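Local atomic coordinates of putative exported protein (Bordetella pertussis Tohama I, PDB entry 2PFY), a protein that binds pyroglutamic acid in the periplasm as the extracytoplasmic solute receptor of a tripartite ATP-independent (TRAP) transport system, to which it probably delivers its ligand. Residues A[148-156]-A[273-283]. Residues are numbered along the deposited sequence; the frame is centred on the assembly and turned at random.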
ATOM      1  N   SER A 148      -6.231   9.217  -2.479  1.00 28.11           N
ATOM      2  CA  SER A 148      -7.485   8.501  -2.199  1.00 28.02           C
ATOM      3  C   SER A 148      -7.922   8.592  -0.733  1.00 28.21           C
ATOM      4  O   SER A 148      -9.092   8.925  -0.448  1.00 28.40           O
ATOM      5  CB  SER A 148      -7.407   7.037  -2.642  1.00 27.94           C
ATOM      6  OG  SER A 148      -8.668   6.408  -2.455  1.00 29.20           O
ATOM      7  N   THR A 149      -7.018   8.308   0.204  1.00 26.78           N
ATOM      8  CA  THR A 149      -7.390   8.414   1.608  1.00 26.90           C
ATOM      9  C   THR A 149      -7.663   9.851   2.089  1.00 27.63           C
ATOM     10  O   THR A 149      -8.443  10.043   3.027  1.00 26.52           O
ATOM     11  CB  THR A 149      -6.372   7.693   2.562  1.00 26.77           C
ATOM     12  OG1 THR A 149      -5.051   8.211   2.357  1.00 24.43           O
ATOM     13  CG2 THR A 149      -6.404   6.162   2.350  1.00 22.91           C
ATOM     14  N   SER A 150      -7.014  10.844   1.477  1.00 28.39           N
ATOM     15  CA  SER A 150      -7.353  12.258   1.722  1.00 30.42           C
ATOM     16  C   SER A 150      -8.798  12.578   1.334  1.00 31.87           C
ATOM     17  O   SER A 150      -9.549  13.165   2.127  1.00 32.82           O
ATOM     18  CB  SER A 150      -6.425  13.186   0.937  1.00 30.69           C
ATOM     19  OG  SER A 150      -5.275  13.495   1.679  1.00 32.40           O
ATOM     20  N   HIS A 151      -9.166  12.181   0.117  1.00 32.38           N
ATOM     21  CA  HIS A 151     -10.522  12.307  -0.374  1.00 34.36           C
ATOM     22  C   HIS A 151     -11.527  11.535   0.511  1.00 34.62           C
ATOM     23  O   HIS A 151     -12.579  12.067   0.890  1.00 35.08           O
ATOM     24  CB  HIS A 151     -10.588  11.828  -1.825  1.00 34.72           C
ATOM     25  CG  HIS A 151     -11.920  12.061  -2.476  1.00 38.27           C
ATOM     26  ND1 HIS A 151     -12.498  11.150  -3.335  1.00 42.77           N
ATOM     27  CD2 HIS A 151     -12.786  13.097  -2.386  1.00 39.65           C
ATOM     28  CE1 HIS A 151     -13.664  11.618  -3.750  1.00 42.46           C
ATOM     29  NE2 HIS A 151     -13.859  12.801  -3.192  1.00 41.70           N
HETATM   30  N   MSE A 152     -11.191  10.295   0.858  1.00 34.37           N
HETATM   31  CA  MSE A 152     -12.046   9.485   1.712  1.00 35.63           C
HETATM   32  C   MSE A 152     -12.310  10.156   3.066  1.00 33.86           C
HETATM   33  O   MSE A 152     -13.460  10.184   3.536  1.00 33.44           O
HETATM   34  CB  MSE A 152     -11.442   8.096   1.902  1.00 34.74           C
HETATM   35  CG  MSE A 152     -12.276   7.155   2.769  1.00 35.63           C
HETATM   36 SE   MSE A 152     -11.112   5.713   3.350  1.00 43.88          SE
HETATM   37  CE  MSE A 152     -10.028   6.803   4.680  1.00 37.96           C
ATOM     38  N   ALA A 153     -11.255  10.687   3.683  1.00 32.86           N
ATOM     39  CA  ALA A 153     -11.348  11.325   4.985  1.00 33.43           C
ATOM     40  C   ALA A 153     -12.251  12.557   4.944  1.00 33.67           C
ATOM     41  O   ALA A 153     -13.006  12.786   5.880  1.00 34.27           O
ATOM     42  CB  ALA A 153      -9.969  11.707   5.508  1.00 33.02           C
ATOM     43  N   ALA A 154     -12.148  13.336   3.870  1.00 33.86           N
ATOM     44  CA  ALA A 154     -12.954  14.543   3.693  1.00 34.98           C
ATOM     45  C   ALA A 154     -14.440  14.153   3.611  1.00 35.39           C
ATOM     46  O   ALA A 154     -15.284  14.744   4.298  1.00 35.98           O
ATOM     47  CB  ALA A 154     -12.519  15.304   2.458  1.00 34.59           C
ATOM     48  N   LEU A 155     -14.735  13.120   2.825  1.00 35.54           N
ATOM     49  CA  LEU A 155     -16.088  12.579   2.726  1.00 35.46           C
ATOM     50  C   LEU A 155     -16.647  12.026   4.038  1.00 36.65           C
ATOM     51  O   LEU A 155     -17.874  11.979   4.231  1.00 35.06           O
ATOM     52  CB  LEU A 155     -16.146  11.515   1.644  1.00 34.85           C
ATOM     53  CG  LEU A 155     -15.878  11.990   0.214  1.00 33.57           C
ATOM     54  CD1 LEU A 155     -15.811  10.782  -0.684  1.00 30.92           C
ATOM     55  CD2 LEU A 155     -16.939  12.993  -0.253  1.00 33.40           C
HETATM   56  N   MSE A 156     -15.754  11.600   4.926  1.00 36.43           N
HETATM   57  CA  MSE A 156     -16.151  11.134   6.251  1.00 40.08           C
HETATM   58  C   MSE A 156     -16.544  12.299   7.180  1.00 37.81           C
HETATM   59  O   MSE A 156     -17.125  12.078   8.242  1.00 38.30           O
HETATM   60  CB  MSE A 156     -15.015  10.324   6.898  1.00 38.49           C
HETATM   61  CG  MSE A 156     -14.810   8.935   6.340  1.00 40.24           C
HETATM   62 SE   MSE A 156     -13.082   8.189   6.906  1.00 52.29          SE
HETATM   63  CE  MSE A 156     -13.054   8.425   8.832  1.00 46.64           C
ATOM     64  N   LEU A 273     -19.602   4.018   5.492  1.00 31.87           N
ATOM     65  CA  LEU A 273     -18.400   3.776   4.671  1.00 31.49           C
ATOM     66  C   LEU A 273     -18.751   3.122   3.337  1.00 31.61           C
ATOM     67  O   LEU A 273     -18.119   3.417   2.322  1.00 31.04           O
ATOM     68  CB  LEU A 273     -17.378   2.931   5.434  1.00 31.68           C
ATOM     69  CG  LEU A 273     -16.704   3.582   6.655  1.00 31.52           C
ATOM     70  CD1 LEU A 273     -15.730   2.588   7.363  1.00 32.56           C
ATOM     71  CD2 LEU A 273     -15.970   4.860   6.276  1.00 33.95           C
ATOM     72  N   GLN A 274     -19.747   2.234   3.349  1.00 32.50           N
ATOM     73  CA  GLN A 274     -20.293   1.640   2.121  1.00 34.73           C
ATOM     74  C   GLN A 274     -20.863   2.721   1.189  1.00 34.20           C
ATOM     75  O   GLN A 274     -20.646   2.682  -0.024  1.00 34.20           O
ATOM     76  CB  GLN A 274     -21.348   0.563   2.436  1.00 34.87           C
ATOM     77  CG  GLN A 274     -20.730  -0.776   2.954  1.00 38.66           C
ATOM     78  CD  GLN A 274     -21.705  -1.687   3.724  1.00 38.21           C
ATOM     79  OE1 GLN A 274     -22.914  -1.431   3.785  1.00 45.52           O
ATOM     80  NE2 GLN A 274     -21.170  -2.757   4.319  1.00 39.59           N
ATOM     81  N   ALA A 275     -21.581   3.681   1.761  1.00 34.59           N
ATOM     82  CA  ALA A 275     -22.097   4.819   0.979  1.00 34.92           C
ATOM     83  C   ALA A 275     -20.945   5.683   0.445  1.00 35.02           C
ATOM     84  O   ALA A 275     -20.985   6.109  -0.724  1.00 34.34           O
ATOM     85  CB  ALA A 275     -23.100   5.657   1.785  1.00 35.20           C
ATOM     86  N   ILE A 276     -19.913   5.899   1.280  1.00 34.21           N
ATOM     87  CA  ILE A 276     -18.701   6.595   0.836  1.00 33.76           C
ATOM     88  C   ILE A 276     -18.011   5.867  -0.335  1.00 33.41           C
ATOM     89  O   ILE A 276     -17.529   6.518  -1.259  1.00 32.66           O
ATOM     90  CB  ILE A 276     -17.722   6.902   2.004  1.00 34.17           C
ATOM     91  CG1 ILE A 276     -18.269   8.063   2.850  1.00 34.62           C
ATOM     92  CG2 ILE A 276     -16.306   7.240   1.493  1.00 33.61           C
ATOM     93  CD1 ILE A 276     -17.491   8.325   4.084  1.00 35.78           C
ATOM     94  N   GLY A 277     -17.985   4.527  -0.276  1.00 33.10           N
ATOM     95  CA  GLY A 277     -17.450   3.674  -1.324  1.00 33.55           C
ATOM     96  C   GLY A 277     -18.201   3.779  -2.640  1.00 34.77           C
ATOM     97  O   GLY A 277     -17.580   3.824  -3.714  1.00 34.22           O
ATOM     98  N   ALA A 278     -19.535   3.814  -2.555  1.00 35.23           N
ATOM     99  CA  ALA A 278     -20.399   4.042  -3.727  1.00 35.63           C
ATOM    100  C   ALA A 278     -20.088   5.377  -4.420  1.00 35.71           C
ATOM    101  O   ALA A 278     -19.921   5.422  -5.641  1.00 35.96           O
ATOM    102  CB  ALA A 278     -21.898   3.960  -3.336  1.00 35.38           C
ATOM    103  N   THR A 279     -19.988   6.451  -3.643  1.00 35.63           N
ATOM    104  CA  THR A 279     -19.604   7.758  -4.180  1.00 36.92           C
ATOM    105  C   THR A 279     -18.230   7.704  -4.860  1.00 37.66           C
ATOM    106  O   THR A 279     -18.060   8.160  -5.997  1.00 37.16           O
ATOM    107  CB  THR A 279     -19.554   8.802  -3.052  1.00 36.67           C
ATOM    108  OG1 THR A 279     -20.817   8.841  -2.395  1.00 38.09           O
ATOM    109  CG2 THR A 279     -19.212  10.173  -3.562  1.00 37.69           C
HETATM  110  N   MSE A 280     -17.247   7.130  -4.162  1.00 38.09           N
HETATM  111  CA  MSE A 280     -15.886   7.148  -4.672  1.00 39.99           C
HETATM  112  C   MSE A 280     -15.688   6.338  -5.954  1.00 39.01           C
HETATM  113  O   MSE A 280     -14.922   6.768  -6.819  1.00 39.43           O
HETATM  114  CB  MSE A 280     -14.873   6.762  -3.582  1.00 39.33           C
HETATM  115  CG  MSE A 280     -14.768   7.807  -2.482  1.00 39.87           C
HETATM  116 SE   MSE A 280     -13.375   7.358  -1.161  1.00 46.90          SE
HETATM  117  CE  MSE A 280     -11.788   7.372  -2.415  1.00 41.10           C
ATOM    118  N   VAL A 281     -16.363   5.195  -6.092  1.00 38.89           N
ATOM    119  CA  VAL A 281     -16.218   4.381  -7.304  1.00 39.52           C
ATOM    120  C   VAL A 281     -16.889   5.082  -8.506  1.00 40.87           C
ATOM    121  O   VAL A 281     -16.465   4.911  -9.660  1.00 40.75           O
ATOM    122  CB  VAL A 281     -16.714   2.925  -7.120  1.00 39.16           C
ATOM    123  CG1 VAL A 281     -18.240   2.827  -7.080  1.00 39.33           C
ATOM    124  CG2 VAL A 281     -16.154   2.009  -8.201  1.00 38.95           C
ATOM    125  N   SER A 282     -17.924   5.867  -8.207  1.00 41.94           N
ATOM    126  CA  SER A 282     -18.591   6.704  -9.199  1.00 43.11           C
ATOM    127  C   SER A 282     -17.649   7.848  -9.608  1.00 43.84           C
ATOM    128  O   SER A 282     -17.368   8.023 -10.802  1.00 44.78           O
ATOM    129  CB  SER A 282     -19.961   7.187  -8.666  1.00 42.87           C
ATOM    130  OG  SER A 282     -20.408   8.386  -9.288  1.00 44.06           O
ATOM    131  N   ASP A 283     -17.155   8.599  -8.621  1.00 44.13           N
ATOM    132  CA  ASP A 283     -16.145   9.646  -8.814  1.00 44.05           C
ATOM    133  C   ASP A 283     -14.957   9.117  -9.610  1.00 43.95           C
ATOM    134  O   ASP A 283     -14.429   9.812 -10.492  1.00 43.93           O
ATOM    135  CB  ASP A 283     -15.607  10.125  -7.456  1.00 44.77           C
ATOM    136  CG  ASP A 283     -16.524  11.119  -6.758  1.00 46.32           C
ATOM    137  OD1 ASP A 283     -17.443  11.624  -7.419  1.00 44.92           O
ATOM    138  OD2 ASP A 283     -16.308  11.405  -5.550  1.00 46.61           O
TER
HETATM  139  O   HOH W   1     -16.385  14.236  -3.831  1.00 59.03           O
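Met280, modelled as selenomethionine, packs as a knob into the hole formed by Ser148, His151, Met152 and Leu155. Its CG lies against Leu155 CD1 at 3.6 Å, and its SE rests on Met152 CB. The terminal methyl CE reaches Ser148 OG at 3.3 Å. The chain is extended through chi2 and then bends at chi3 (61°), which turns CE toward the first turn of the opposing segment. SE also stands obliquely to the His151 ring, 5.2 Å from its centroid. One turn earlier, Ile276 meets the later residues of 148-156: its CD1 touches Met156 CG at 3.6 Å, the two side chains crossing nearly at right angles, while CG2 meets Leu155 CD1. Leu155 CD1 thus touches both Ile276 and Met280, and it also packs over one face of the His151 ring, near the rim. In this periplasmic binding protein fold of the DctP family, the contact joins helix 147-155, which follows strand 141-144 and lies near the ligand pocket, to the long helix 267-287, the last but one in the chain. The segment axes run 10.6 Å apart at closest approach, at 128° between their directions. On the other side of the helix, Thr149 OG1 hydrogen-bonds to the backbone N of the pocket residue Tyr145. Polar groups finish the contact beyond Met280: Asp283 OD2 comes to the edge of the imidazole, 3.2 Å from His151 CE1. A water in the ring plane bonds to His151 NE2 and donates weakly to that same carboxylate oxygen.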